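Local coordinates for clostripain-related protein (Bacteroides thetaiotaomicron, PDB 6N9J) that is a secreted cysteine protease of the clostripain (C11) family that probably cleaves peptide bonds in protein or peptide substrates, at residues Thr95-Tyr100 against Pro151-Ile156; Asp114-Tyr119 against Ser345-Arg350; Ser209-Tyr214 against Val315-Thr320; Tyr359-Gln362 against Trp366-Ala369. One frame throughout, in Å; residues are numbered along the deposited sequence.

How the contacts relate
The four contacts fall into two groups. Contacts 1 and 3 both reach the large mixed sheet, through strand 155-159 and strand 315-327 respectively; their centres are about 23 Å apart and their segments touch where Phe155 packs on Ile210. Contacts 2 and 4 lie with centres about 10 Å apart and join directly, Trp116 meeting Tyr360 and Leu349 meeting Tyr367, contact 4 being made between the two C-terminal helices. Contacts 1 and 2, with centres about 28 Å apart, are on opposite sides of the chain's centre, yet their segments alternate in sequence. Both segments of contact 3 fall, in sequence, between those of contact 2, and contact 4 comes last. Contacts 2 and 4 thus join helices 355-363 and 365-369 to the loop after strand 105-110.

Contact 1 (Thr95-Tyr100 against Pro151-Ile156); sequences TAFSHY and PHFDFI
Pro151 meets Phe97 at the start of the 151-156 segment, laying its pyrrolidine ring over one face of the benzene ring. The nearest pair is Pro151 CD and Phe97 CD2, 3.3 Å apart, while Pro151 CG stands 3.9 Å from the centroid of the Phe97 ring. That CG lies only 15° off the ring normal, which is the evidence for a CH-pi contact made from above the face.

Two residues on, Phe153 reaches Phe97 with the outer part of its ring. Its CE1 is 3.6 Å from Phe97 CZ, and its CZ is 3.7 Å from the same Phe97 CZ. Phe97 CZ arrives near the plane of the Phe153 ring, at its edge. The ring centroids are 5.6 Å apart and the planes meet at 64°, an oblique pairing. Phe97 can serve both partners because its CG stands anti to the carbonyl carbon (chi1 -59°), carrying the ring out from the helix toward the other segment: the CG and CD2 side goes under the proline, the CZ end to Phe153.

The contact therefore joins the last turn of helix 86-99, through Phe97, to the residues leading toward strand 155-159. Phe97 also packs on Thr12 and Leu14 of strand 9-18, and Tyr105, at the start of strand 105-110, touches Phe97, Pro151 and Phe153 alike.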
loop_
_atom_site.group_PDB
_atom_site.type_symbol
_atom_site.label_atom_id
_atom_site.label_comp_id
_atom_site.label_asym_id
_atom_site.label_seq_id
_atom_site.Cartn_x
_atom_site.Cartn_y
_atom_site.Cartn_z
ATOM N N THR A 95 -11.435 16.777 8.591
ATOM C CA THR A 95 -12.452 17.390 7.745
ATOM C C THR A 95 -13.260 16.352 6.978
ATOM O O THR A 95 -14.490 16.412 6.937
ATOM C CB THR A 95 -11.813 18.365 6.730
ATOM O OG1 THR A 95 -11.072 19.370 7.426
ATOM C CG2 THR A 95 -12.874 19.027 5.882
ATOM N N ALA A 96 -12.556 15.410 6.358
ATOM C CA ALA A 96 -13.187 14.416 5.503
ATOM C C ALA A 96 -14.224 13.572 6.246
ATOM O O ALA A 96 -15.338 13.375 5.761
ATOM C CB ALA A 96 -12.128 13.512 4.892
ATOM N N PHE A 97 -13.844 13.057 7.411
ATOM C CA PHE A 97 -14.683 12.098 8.100
ATOM C C PHE A 97 -15.667 12.784 9.027
ATOM O O PHE A 97 -16.566 12.137 9.552
ATOM C CB PHE A 97 -13.824 11.093 8.869
ATOM C CG PHE A 97 -12.885 10.337 7.992
ATOM C CD1 PHE A 97 -13.371 9.529 6.984
ATOM C CD2 PHE A 97 -11.516 10.461 8.145
ATOM C CE1 PHE A 97 -12.506 8.843 6.150
ATOM C CE2 PHE A 97 -10.647 9.773 7.318
ATOM C CZ PHE A 97 -11.149 8.965 6.315
ATOM N N SER A 98 -15.495 14.092 9.215
ATOM C CA SER A 98 -16.471 14.892 9.941
ATOM C C SER A 98 -17.635 15.290 9.047
ATOM O O SER A 98 -18.786 15.256 9.470
ATOM C CB SER A 98 -15.834 16.149 10.524
ATOM O OG SER A 98 -15.029 15.809 11.633
ATOM N N HIS A 99 -17.334 15.677 7.812
ATOM C CA HIS A 99 -18.390 16.054 6.880
ATOM C C HIS A 99 -19.167 14.826 6.429
ATOM O O HIS A 99 -20.329 14.920 6.065
ATOM C CB HIS A 99 -17.817 16.786 5.660
ATOM C CG HIS A 99 -17.548 18.239 5.896
ATOM N ND1 HIS A 99 -16.560 18.686 6.746
ATOM C CD2 HIS A 99 -18.151 19.348 5.402
ATOM C CE1 HIS A 99 -16.562 20.008 6.764
ATOM N NE2 HIS A 99 -17.519 20.433 5.956
ATOM N N TYR A 100 -18.517 13.668 6.436
ATOM C CA TYR A 100 -19.167 12.466 5.931
ATOM C C TYR A 100 -18.939 11.256 6.832
ATOM O O TYR A 100 -18.201 10.335 6.484
ATOM C CB TYR A 100 -18.701 12.197 4.493
ATOM C CG TYR A 100 -19.153 13.310 3.576
ATOM C CD1 TYR A 100 -20.431 13.312 3.038
ATOM C CD2 TYR A 100 -18.325 14.388 3.300
ATOM C CE1 TYR A 100 -20.860 14.345 2.233
ATOM C CE2 TYR A 100 -18.746 15.426 2.503
ATOM C CZ TYR A 100 -20.006 15.398 1.964
ATOM O OH TYR A 100 -20.419 16.435 1.160
ATOM N N PRO A 151 -10.938 7.645 11.836
ATOM C CA PRO A 151 -11.687 6.470 12.292
ATOM C C PRO A 151 -10.918 5.174 12.036
ATOM O O PRO A 151 -9.934 5.165 11.280
ATOM C CB PRO A 151 -12.959 6.523 11.447
ATOM C CG PRO A 151 -12.541 7.278 10.209
ATOM C CD PRO A 151 -11.605 8.319 10.710
ATOM N N HIS A 152 -11.359 4.088 12.661
ATOM C CA HIS A 152 -10.768 2.789 12.395
ATOM C C HIS A 152 -11.255 2.318 11.031
ATOM O O HIS A 152 -12.449 2.389 10.741
ATOM C CB HIS A 152 -11.139 1.783 13.488
ATOM C CG HIS A 152 -10.586 0.411 13.251
ATOM N ND1 HIS A 152 -9.254 0.106 13.425
ATOM C CD2 HIS A 152 -11.183 -0.728 12.828
ATOM C CE1 HIS A 152 -9.052 -1.166 13.126
ATOM N NE2 HIS A 152 -10.208 -1.693 12.760
ATOM N N PHE A 153 -10.337 1.843 10.190
ATOM C CA PHE A 153 -10.701 1.469 8.825
ATOM C C PHE A 153 -10.986 -0.016 8.637
ATOM O O PHE A 153 -10.303 -0.877 9.209
ATOM C CB PHE A 153 -9.610 1.895 7.853
ATOM C CG PHE A 153 -9.432 3.387 7.755
ATOM C CD1 PHE A 153 -10.340 4.155 7.047
ATOM C CD2 PHE A 153 -8.340 4.015 8.355
ATOM C CE1 PHE A 153 -10.176 5.532 6.951
ATOM C CE2 PHE A 153 -8.166 5.384 8.258
ATOM C CZ PHE A 153 -9.096 6.148 7.558
ATOM N N ASP A 154 -11.999 -0.311 7.825
ATOM C CA ASP A 154 -12.199 -1.664 7.339
ATOM C C ASP A 154 -10.990 -2.097 6.506
ATOM O O ASP A 154 -10.594 -3.271 6.536
ATOM C CB ASP A 154 -13.485 -1.769 6.516
ATOM C CG ASP A 154 -14.745 -1.640 7.373
ATOM O OD1 ASP A 154 -14.657 -1.091 8.495
ATOM O OD2 ASP A 154 -15.825 -2.091 6.925
ATOM N N PHE A 155 -10.405 -1.159 5.760
ATOM C CA PHE A 155 -9.240 -1.479 4.936
ATOM C C PHE A 155 -8.383 -0.263 4.619
ATOM O O PHE A 155 -8.868 0.875 4.566
ATOM C CB PHE A 155 -9.667 -2.145 3.616
ATOM C CG PHE A 155 -10.453 -1.243 2.713
ATOM C CD1 PHE A 155 -9.812 -0.354 1.869
ATOM C CD2 PHE A 155 -11.840 -1.284 2.709
ATOM C CE1 PHE A 155 -10.536 0.499 1.053
ATOM C CE2 PHE A 155 -12.575 -0.440 1.881
ATOM C CZ PHE A 155 -11.921 0.449 1.054
ATOM N N ILE A 156 -7.104 -0.524 4.389
ATOM C CA ILE A 156 -6.200 0.464 3.818
ATOM C C ILE A 156 -5.601 -0.109 2.528
ATOM O O ILE A 156 -5.069 -1.219 2.509
ATOM C CB ILE A 156 -5.088 0.832 4.806
ATOM C CG1 ILE A 156 -5.675 1.532 6.026
ATOM C CG2 ILE A 156 -4.041 1.707 4.155
ATOM C CD1 ILE A 156 -4.666 1.735 7.138
#

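Contact 2 (Asp114-Tyr119 against Ser345-Arg350); sequences DGWLPY and STYILR
Trp116 and Tyr347 are brought together by two different first torsions. In Trp116, CG sits between the backbone N and the carbonyl carbon (chi1 62°), which swings the indole toward segment 345-350; in Tyr347, CG is anti to the backbone N (chi1 -177°), which carries the phenol ring toward the indole. The result is an edge-to-face pair: the edge of the indole's six-membered ring is directed at the tyrosine face, with centroids 5.3 Å apart and planes at 65°.

Trp116 CZ2 does most of the touching. It stands 3.6 Å from Tyr347 CG and equally far, 3.9 Å, from Tyr347 CD1 and CD2, so it comes over the CG end of the ring, not its centre. Beside it, Trp116 NE1 approaches Tyr347 CB at 3.7 Å. The phenol oxygen plays no part here and instead bonds to Glu357.

The indole projects from a type II' turn running from Asp114 to Leu117, closed by the bond from Leu117 N to Asp114 O (3.3 Å), with Gly115 adopting the positive phi of its second position. A second edge-to-face pair joins Trp116 to Tyr360. With a serine in place of Trp116, the face of Tyr347 would probably lose its aromatic partner and a gap would open between the turn and segment 345-350.

In clan CD peptidases the loop after the corresponding strand carries the catalytic histidine, so this turn, following strand 105-110, probably lies close to the active site.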
loop_
_atom_site.group_PDB
_atom_site.type_symbol
_atom_site.label_atom_id
_atom_site.label_comp_id
_atom_site.label_asym_id
_atom_site.label_seq_id
_atom_site.Cartn_x
_atom_site.Cartn_y
_atom_site.Cartn_z
ATOM N N ASP A 114 8.210 3.268 0.216
ATOM C CA ASP A 114 9.440 2.487 0.387
ATOM C C ASP A 114 9.378 1.768 1.741
ATOM O O ASP A 114 10.305 1.842 2.555
ATOM C CB ASP A 114 10.684 3.383 0.275
ATOM C CG ASP A 114 11.933 2.617 -0.181
ATOM O OD1 ASP A 114 12.021 1.396 0.070
ATOM O OD2 ASP A 114 12.832 3.235 -0.794
ATOM N N GLY A 115 8.265 1.081 1.982
ATOM C CA GLY A 115 8.126 0.268 3.180
ATOM C C GLY A 115 8.379 1.001 4.487
ATOM O O GLY A 115 7.849 2.088 4.730
ATOM N N TRP A 116 9.206 0.400 5.330
ATOM C CA TRP A 116 9.455 0.909 6.670
ATOM C C TRP A 116 10.640 1.853 6.734
ATOM O O TRP A 116 10.865 2.495 7.762
ATOM C CB TRP A 116 9.698 -0.259 7.630
ATOM C CG TRP A 116 10.896 -1.061 7.241
ATOM C CD1 TRP A 116 10.918 -2.161 6.437
ATOM C CD2 TRP A 116 12.255 -0.817 7.620
ATOM N NE1 TRP A 116 12.201 -2.626 6.296
ATOM C CE2 TRP A 116 13.044 -1.817 7.013
ATOM C CE3 TRP A 116 12.882 0.147 8.418
ATOM C CZ2 TRP A 116 14.431 -1.884 7.181
ATOM C CZ3 TRP A 116 14.259 0.083 8.578
ATOM C CH2 TRP A 116 15.018 -0.926 7.961
ATOM N N LEU A 117 11.403 1.919 5.648
ATOM C CA LEU A 117 12.720 2.575 5.669
ATOM C C LEU A 117 12.659 4.021 6.163
ATOM O O LEU A 117 11.745 4.773 5.794
ATOM C CB LEU A 117 13.356 2.518 4.278
ATOM C CG LEU A 117 13.805 1.103 3.904
ATOM C CD1 LEU A 117 14.141 1.008 2.433
ATOM C CD2 LEU A 117 15.007 0.728 4.743
ATOM N N PRO A 118 13.616 4.401 7.034
ATOM C CA PRO A 118 13.665 5.757 7.589
ATOM C C PRO A 118 14.077 6.805 6.551
ATOM O O PRO A 118 14.911 6.529 5.688
ATOM C CB PRO A 118 14.713 5.641 8.699
ATOM C CG PRO A 118 15.582 4.522 8.269
ATOM C CD PRO A 118 14.659 3.536 7.611
ATOM N N TYR A 119 13.467 7.985 6.630
ATOM C CA TYR A 119 13.853 9.130 5.809
ATOM C C TYR A 119 13.897 10.377 6.678
ATOM O O TYR A 119 12.916 10.703 7.343
ATOM C CB TYR A 119 12.872 9.339 4.650
ATOM C CG TYR A 119 13.215 10.535 3.782
ATOM C CD1 TYR A 119 14.147 10.431 2.765
ATOM C CD2 TYR A 119 12.601 11.770 3.987
ATOM C CE1 TYR A 119 14.459 11.519 1.967
ATOM C CE2 TYR A 119 12.906 12.858 3.202
ATOM C CZ TYR A 119 13.840 12.725 2.192
ATOM O OH TYR A 119 14.151 13.809 1.403
ATOM N N SER A 345 6.736 -8.953 2.279
ATOM C CA SER A 345 8.189 -8.770 2.360
ATOM C C SER A 345 8.644 -8.563 3.795
ATOM O O SER A 345 7.834 -8.329 4.693
ATOM C CB SER A 345 8.654 -7.584 1.510
ATOM O OG SER A 345 8.501 -6.369 2.224
ATOM N N THR A 346 9.953 -8.645 3.989
ATOM C CA THR A 346 10.571 -8.450 5.283
ATOM C C THR A 346 12.006 -7.976 5.079
ATOM O O THR A 346 12.596 -8.177 4.008
ATOM C CB THR A 346 10.575 -9.755 6.121
ATOM O OG1 THR A 346 11.087 -9.499 7.435
ATOM C CG2 THR A 346 11.445 -10.811 5.457
ATOM N N TYR A 347 12.566 -7.349 6.108
ATOM C CA TYR A 347 13.979 -7.031 6.114
ATOM C C TYR A 347 14.777 -8.177 6.752
ATOM O O TYR A 347 14.396 -8.712 7.802
ATOM C CB TYR A 347 14.224 -5.726 6.859
ATOM C CG TYR A 347 15.659 -5.286 6.840
ATOM C CD1 TYR A 347 16.280 -4.944 5.644
ATOM C CD2 TYR A 347 16.392 -5.196 8.010
ATOM C CE1 TYR A 347 17.596 -4.540 5.612
ATOM C CE2 TYR A 347 17.719 -4.789 7.991
ATOM C CZ TYR A 347 18.312 -4.461 6.790
ATOM O OH TYR A 347 19.629 -4.058 6.763
ATOM N N ILE A 348 15.872 -8.563 6.108
ATOM C CA ILE A 348 16.771 -9.563 6.684
ATOM C C ILE A 348 17.964 -8.871 7.330
ATOM O O ILE A 348 18.828 -8.345 6.625
ATOM C CB ILE A 348 17.257 -10.552 5.621
ATOM C CG1 ILE A 348 16.082 -11.378 5.083
ATOM C CG2 ILE A 348 18.361 -11.434 6.178
ATOM C CD1 ILE A 348 16.442 -12.258 3.894
ATOM N N LEU A 349 17.999 -8.846 8.661
ATOM C CA LEU A 349 19.096 -8.197 9.382
ATOM C C LEU A 349 20.436 -8.750 8.928
ATOM O O LEU A 349 20.653 -9.958 8.929
ATOM C CB LEU A 349 18.942 -8.374 10.893
ATOM C CG LEU A 349 17.774 -7.603 11.518
ATOM C CD1 LEU A 349 17.456 -8.132 12.910
ATOM C CD2 LEU A 349 18.083 -6.112 11.566
ATOM N N ARG A 350 21.328 -7.859 8.522
ATOM C CA ARG A 350 22.618 -8.281 8.017
ATOM C C ARG A 350 23.741 -7.941 8.990
ATOM O O ARG A 350 24.909 -8.218 8.711
ATOM C CB ARG A 350 22.877 -7.645 6.656
ATOM C CG ARG A 350 21.886 -8.072 5.578
ATOM C CD ARG A 350 21.890 -7.052 4.465
ATOM N NE ARG A 350 21.256 -7.515 3.234
ATOM C CZ ARG A 350 19.944 -7.507 3.022
ATOM N NH1 ARG A 350 19.118 -7.101 3.975
ATOM N NH2 ARG A 350 19.460 -7.927 1.862
#

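Contact 3 (Ser209-Tyr214 against Val315-Thr320); sequences SIAENY and VIWKNT
Trp317 has the largest surface buried in this contact, and its indole is met in two ways by neighbouring residues of helix 206-221. Ala211 comes over a face: its CB is 3.6 Å from Trp317 CE3 and 3.7 Å from the centroid of the six-membered ring, only 13° off the normal, which identifies a CH-pi contact.

Glu212, next in sequence, works at the edge. Trp317 NE1 donates to Glu212 OE2 across 2.8 Å with an N-H...O angle of 155°. The oxygen lies practically in the indole plane, as the N-H direction requires, but the donor reaches it from above the carboxylate plane, 39° out. The glutamate chain is bent at chi2, and that fold brings the carboxylate back beside the ring; Glu212 CG is just 3.4 Å from Trp317 NE1. The indole nitrogen is thus provided for, while the hydrocarbon part of the ring lies against the helix.

Val208 and Tyr215 of the same helix also touch Trp317. If a leucine stood in place of Trp317, Glu212 OE2 would probably be left without its indole donor, and Ala211 CB without a flat surface to rest on.

Strand 315-327 pairs antiparallel with strand 239-244, whose Val242 is also touched by Ala211. A helix laid on this sheet is consistent with the alpha/beta/alpha sandwich of caspase-like clan CD peptidases.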
loop_
_atom_site.group_PDB
_atom_site.type_symbol
_atom_site.label_atom_id
_atom_site.label_comp_id
_atom_site.label_asym_id
_atom_site.label_seq_id
_atom_site.Cartn_x
_atom_site.Cartn_y
_atom_site.Cartn_z
ATOM N N SER A 209 -12.189 -7.994 -2.668
ATOM C CA SER A 209 -12.769 -7.407 -3.878
ATOM C C SER A 209 -11.819 -6.419 -4.543
ATOM O O SER A 209 -11.684 -6.405 -5.770
ATOM C CB SER A 209 -14.090 -6.690 -3.574
ATOM O OG SER A 209 -15.028 -7.575 -2.995
ATOM N N ILE A 210 -11.193 -5.573 -3.729
ATOM C CA ILE A 210 -10.267 -4.567 -4.240
ATOM C C ILE A 210 -9.090 -5.267 -4.912
ATOM O O ILE A 210 -8.702 -4.914 -6.036
ATOM C CB ILE A 210 -9.783 -3.618 -3.111
ATOM C CG1 ILE A 210 -10.936 -2.724 -2.642
ATOM C CG2 ILE A 210 -8.572 -2.759 -3.583
ATOM C CD1 ILE A 210 -10.723 -2.060 -1.266
ATOM N N ALA A 211 -8.562 -6.294 -4.241
ATOM C CA ALA A 211 -7.398 -7.043 -4.720
ATOM C C ALA A 211 -7.670 -7.742 -6.045
ATOM O O ALA A 211 -6.892 -7.632 -6.987
ATOM C CB ALA A 211 -6.975 -8.053 -3.688
ATOM N N GLU A 212 -8.785 -8.466 -6.102
ATOM C CA GLU A 212 -9.158 -9.209 -7.296
ATOM C C GLU A 212 -9.320 -8.284 -8.484
ATOM O O GLU A 212 -8.885 -8.607 -9.582
ATOM C CB GLU A 212 -10.459 -9.997 -7.063
ATOM C CG GLU A 212 -10.295 -11.277 -6.225
ATOM C CD GLU A 212 -9.826 -12.488 -7.035
ATOM O OE1 GLU A 212 -9.777 -12.415 -8.280
ATOM O OE2 GLU A 212 -9.515 -13.535 -6.414
ATOM N N ASN A 213 -9.956 -7.134 -8.265
ATOM C CA ASN A 213 -10.222 -6.207 -9.355
ATOM C C ASN A 213 -8.947 -5.478 -9.765
ATOM O O ASN A 213 -8.696 -5.266 -10.951
ATOM C CB ASN A 213 -11.328 -5.207 -8.971
ATOM C CG ASN A 213 -12.721 -5.806 -9.088
ATOM O OD1 ASN A 213 -13.334 -5.775 -10.150
ATOM N ND2 ASN A 213 -13.218 -6.367 -7.998
ATOM N N TYR A 214 -8.138 -5.104 -8.785
ATOM C CA TYR A 214 -6.845 -4.515 -9.092
ATOM C C TYR A 214 -6.040 -5.507 -9.954
ATOM O O TYR A 214 -5.677 -5.192 -11.086
ATOM C CB TYR A 214 -6.091 -4.177 -7.810
ATOM C CG TYR A 214 -4.902 -3.270 -8.002
ATOM C CD1 TYR A 214 -4.777 -2.118 -7.236
ATOM C CD2 TYR A 214 -3.926 -3.535 -8.971
ATOM C CE1 TYR A 214 -3.705 -1.272 -7.390
ATOM C CE2 TYR A 214 -2.842 -2.682 -9.152
ATOM C CZ TYR A 214 -2.746 -1.554 -8.344
ATOM O OH TYR A 214 -1.715 -0.667 -8.466
ATOM N N VAL A 315 -2.199 -13.907 5.839
ATOM C CA VAL A 315 -2.139 -13.522 4.428
ATOM C C VAL A 315 -3.272 -14.235 3.707
ATOM O O VAL A 315 -3.112 -15.369 3.287
ATOM C CB VAL A 315 -0.768 -13.885 3.782
ATOM C CG1 VAL A 315 -0.707 -13.425 2.318
ATOM C CG2 VAL A 315 0.396 -13.301 4.607
ATOM N N ILE A 316 -4.431 -13.590 3.576
ATOM C CA ILE A 316 -5.626 -14.329 3.167
ATOM C C ILE A 316 -5.896 -14.310 1.659
ATOM O O ILE A 316 -6.789 -14.994 1.169
ATOM C CB ILE A 316 -6.879 -13.803 3.908
ATOM C CG1 ILE A 316 -7.134 -12.332 3.586
ATOM C CG2 ILE A 316 -6.723 -13.986 5.414
ATOM C CD1 ILE A 316 -8.457 -11.843 4.122
ATOM N N TRP A 317 -5.113 -13.546 0.915
ATOM C CA TRP A 317 -5.320 -13.440 -0.519
ATOM C C TRP A 317 -3.969 -13.072 -1.111
ATOM O O TRP A 317 -3.283 -12.229 -0.545
ATOM C CB TRP A 317 -6.400 -12.378 -0.849
ATOM C CG TRP A 317 -6.845 -12.390 -2.293
ATOM C CD1 TRP A 317 -7.970 -12.975 -2.805
ATOM C CD2 TRP A 317 -6.147 -11.815 -3.413
ATOM N NE1 TRP A 317 -8.015 -12.801 -4.170
ATOM C CE2 TRP A 317 -6.912 -12.098 -4.566
ATOM C CE3 TRP A 317 -4.962 -11.085 -3.545
ATOM C CZ2 TRP A 317 -6.530 -11.663 -5.833
ATOM C CZ3 TRP A 317 -4.575 -10.670 -4.808
ATOM C CH2 TRP A 317 -5.360 -10.959 -5.937
ATOM N N LYS A 318 -3.568 -13.701 -2.219
ATOM C CA LYS A 318 -2.399 -13.220 -2.975
ATOM C C LYS A 318 -2.450 -13.673 -4.428
ATOM O O LYS A 318 -3.035 -14.710 -4.755
ATOM C CB LYS A 318 -1.088 -13.682 -2.339
ATOM C CG LYS A 318 -0.824 -15.169 -2.515
ATOM C CD LYS A 318 0.416 -15.593 -1.766
ATOM C CE LYS A 318 0.461 -17.100 -1.638
ATOM N NZ LYS A 318 0.427 -17.726 -2.979
ATOM N N ASN A 319 -1.849 -12.878 -5.306
ATOM C CA ASN A 319 -1.726 -13.273 -6.697
ATOM C C ASN A 319 -0.652 -12.456 -7.385
ATOM O O ASN A 319 -0.434 -11.296 -7.053
ATOM C CB ASN A 319 -3.055 -13.122 -7.435
ATOM C CG ASN A 319 -3.383 -14.327 -8.289
ATOM O OD1 ASN A 319 -2.490 -15.067 -8.701
ATOM N ND2 ASN A 319 -4.668 -14.535 -8.561
ATOM N N THR A 320 0.028 -13.074 -8.341
ATOM C CA THR A 320 1.058 -12.391 -9.105
ATOM C C THR A 320 1.112 -12.959 -10.512
ATOM O O THR A 320 0.818 -14.122 -10.738
ATOM C CB THR A 320 2.447 -12.520 -8.446
ATOM O OG1 THR A 320 3.416 -11.761 -9.189
ATOM C CG2 THR A 320 2.890 -13.989 -8.385
#

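Contact 4 (Tyr359-Gln362 against Trp366-Ala369); sequences YYRQ and WYSA
Tyr367 turns its ring back across Arg361 and Tyr360, with CG anti to the backbone N (chi1 176°) directing it toward helix 355-363. Starting at the base, Tyr367 CB lies 3.9 Å from Tyr360 CE1. At the root of the ring, Tyr367 CG is 3.9 Å from Arg361 CA, an approach over the face: the CA stands 3.8 Å from the Tyr367 ring centroid and 19° off its normal, a CH-pi contact.

The two sides of the ring then diverge. Tyr367 CD1 faces Tyr360 CE1 at 3.8 Å, arriving near the plane of the Tyr360 ring at its edge, whereas CD2 and CE2 both lie 3.5 Å from Arg361 O. Farther out, Tyr367 CZ meets Arg361 CG at 3.6 Å. At the tip, the modelled Tyr367 OH and Arg361 NH1 are too close together, so their exact placing is doubtful.

Separately, Tyr360 OH comes to the edge of the indole of Trp366, in its plane, 3.6 Å from CD1; the two side chains run side by side.

Guanidinium and phenol planes are 73° apart, so the arginine is not stacked on the ring. Its charge is paired instead through NH2 with Glu351, and Tyr360 OH is bonded to Glu167. What joins the two short helices is therefore chiefly apolar and CH-pi packing, with Arg361 NH2 and Tyr360 OH held by acids outside the two segments.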
loop_
_atom_site.group_PDB
_atom_site.type_symbol
_atom_site.label_atom_id
_atom_site.label_comp_id
_atom_site.label_asym_id
_atom_site.label_seq_id
_atom_site.Cartn_x
_atom_site.Cartn_y
_atom_site.Cartn_z
ATOM N N TYR A 359 18.007 2.022 13.156
ATOM C CA TYR A 359 16.624 2.486 13.187
ATOM C C TYR A 359 15.673 1.296 13.344
ATOM O O TYR A 359 14.751 1.332 14.155
ATOM C CB TYR A 359 16.288 3.285 11.920
ATOM C CG TYR A 359 14.848 3.758 11.852
ATOM C CD1 TYR A 359 13.869 2.981 11.249
ATOM C CD2 TYR A 359 14.474 4.984 12.393
ATOM C CE1 TYR A 359 12.544 3.402 11.198
ATOM C CE2 TYR A 359 13.160 5.418 12.344
ATOM C CZ TYR A 359 12.201 4.625 11.746
ATOM O OH TYR A 359 10.902 5.060 11.694
ATOM N N TYR A 360 15.905 0.245 12.564
ATOM C CA TYR A 360 15.073 -0.957 12.629
ATOM C C TYR A 360 14.973 -1.513 14.038
ATOM O O TYR A 360 13.885 -1.816 14.521
ATOM C CB TYR A 360 15.630 -2.034 11.703
ATOM C CG TYR A 360 14.724 -3.229 11.464
ATOM C CD1 TYR A 360 14.817 -4.370 12.252
ATOM C CD2 TYR A 360 13.806 -3.235 10.417
ATOM C CE1 TYR A 360 14.007 -5.476 12.013
ATOM C CE2 TYR A 360 13.002 -4.338 10.173
ATOM C CZ TYR A 360 13.108 -5.453 10.976
ATOM O OH TYR A 360 12.310 -6.553 10.741
ATOM N N ARG A 361 16.126 -1.641 14.688
ATOM C CA ARG A 361 16.220 -2.278 15.994
ATOM C C ARG A 361 15.638 -1.416 17.100
ATOM O O ARG A 361 15.480 -1.864 18.231
ATOM C CB ARG A 361 17.680 -2.604 16.316
ATOM C CG ARG A 361 18.314 -3.583 15.346
ATOM C CD ARG A 361 19.776 -3.873 15.698
ATOM N NE ARG A 361 20.309 -4.963 14.884
ATOM C CZ ARG A 361 20.387 -6.229 15.287
ATOM N NH1 ARG A 361 19.978 -6.568 16.504
ATOM N NH2 ARG A 361 20.876 -7.157 14.475
ATOM N N GLN A 362 15.319 -0.175 16.772
ATOM C CA GLN A 362 14.910 0.780 17.781
ATOM C C GLN A 362 13.450 1.217 17.630
ATOM O O GLN A 362 12.773 1.449 18.629
ATOM C CB GLN A 362 15.841 1.992 17.728
ATOM C CG GLN A 362 15.728 2.941 18.902
ATOM C CD GLN A 362 16.874 3.937 18.941
ATOM O OE1 GLN A 362 17.905 3.735 18.294
ATOM N NE2 GLN A 362 16.701 5.015 19.698
ATOM N N TRP A 366 8.099 -4.634 15.057
ATOM C CA TRP A 366 8.146 -6.026 14.620
ATOM C C TRP A 366 9.406 -6.736 15.120
ATOM O O TRP A 366 9.383 -7.931 15.416
ATOM C CB TRP A 366 8.059 -6.104 13.092
ATOM C CG TRP A 366 8.191 -7.502 12.562
ATOM C CD1 TRP A 366 9.262 -8.026 11.899
ATOM C CD2 TRP A 366 7.222 -8.561 12.659
ATOM N NE1 TRP A 366 9.020 -9.340 11.571
ATOM C CE2 TRP A 366 7.775 -9.693 12.025
ATOM C CE3 TRP A 366 5.941 -8.657 13.211
ATOM C CZ2 TRP A 366 7.094 -10.912 11.934
ATOM C CZ3 TRP A 366 5.259 -9.868 13.117
ATOM C CH2 TRP A 366 5.836 -10.978 12.483
ATOM N N TYR A 367 10.498 -5.982 15.213
ATOM C CA TYR A 367 11.782 -6.478 15.699
ATOM C C TYR A 367 11.701 -7.087 17.100
ATOM O O TYR A 367 12.185 -8.193 17.341
ATOM C CB TYR A 367 12.788 -5.329 15.675
ATOM C CG TYR A 367 14.154 -5.636 16.225
ATOM C CD1 TYR A 367 15.058 -6.409 15.509
ATOM C CD2 TYR A 367 14.563 -5.104 17.440
ATOM C CE1 TYR A 367 16.325 -6.674 16.006
ATOM C CE2 TYR A 367 15.825 -5.357 17.941
ATOM C CZ TYR A 367 16.700 -6.143 17.219
ATOM O OH TYR A 367 17.951 -6.395 17.714
ATOM N N SER A 368 11.092 -6.360 18.024
ATOM C CA SER A 368 10.898 -6.864 19.374
ATOM C C SER A 368 9.669 -7.781 19.496
ATOM O O SER A 368 9.646 -8.686 20.328
ATOM C CB SER A 368 10.785 -5.695 20.350
ATOM O OG SER A 368 9.786 -4.783 19.924
ATOM N N ALA A 369 8.652 -7.562 18.662
ATOM C CA ALA A 369 7.421 -8.348 18.747
ATOM C C ALA A 369 7.624 -9.805 18.318
ATOM O O ALA A 369 7.077 -10.728 18.930
ATOM C CB ALA A 369 6.320 -7.703 17.906
#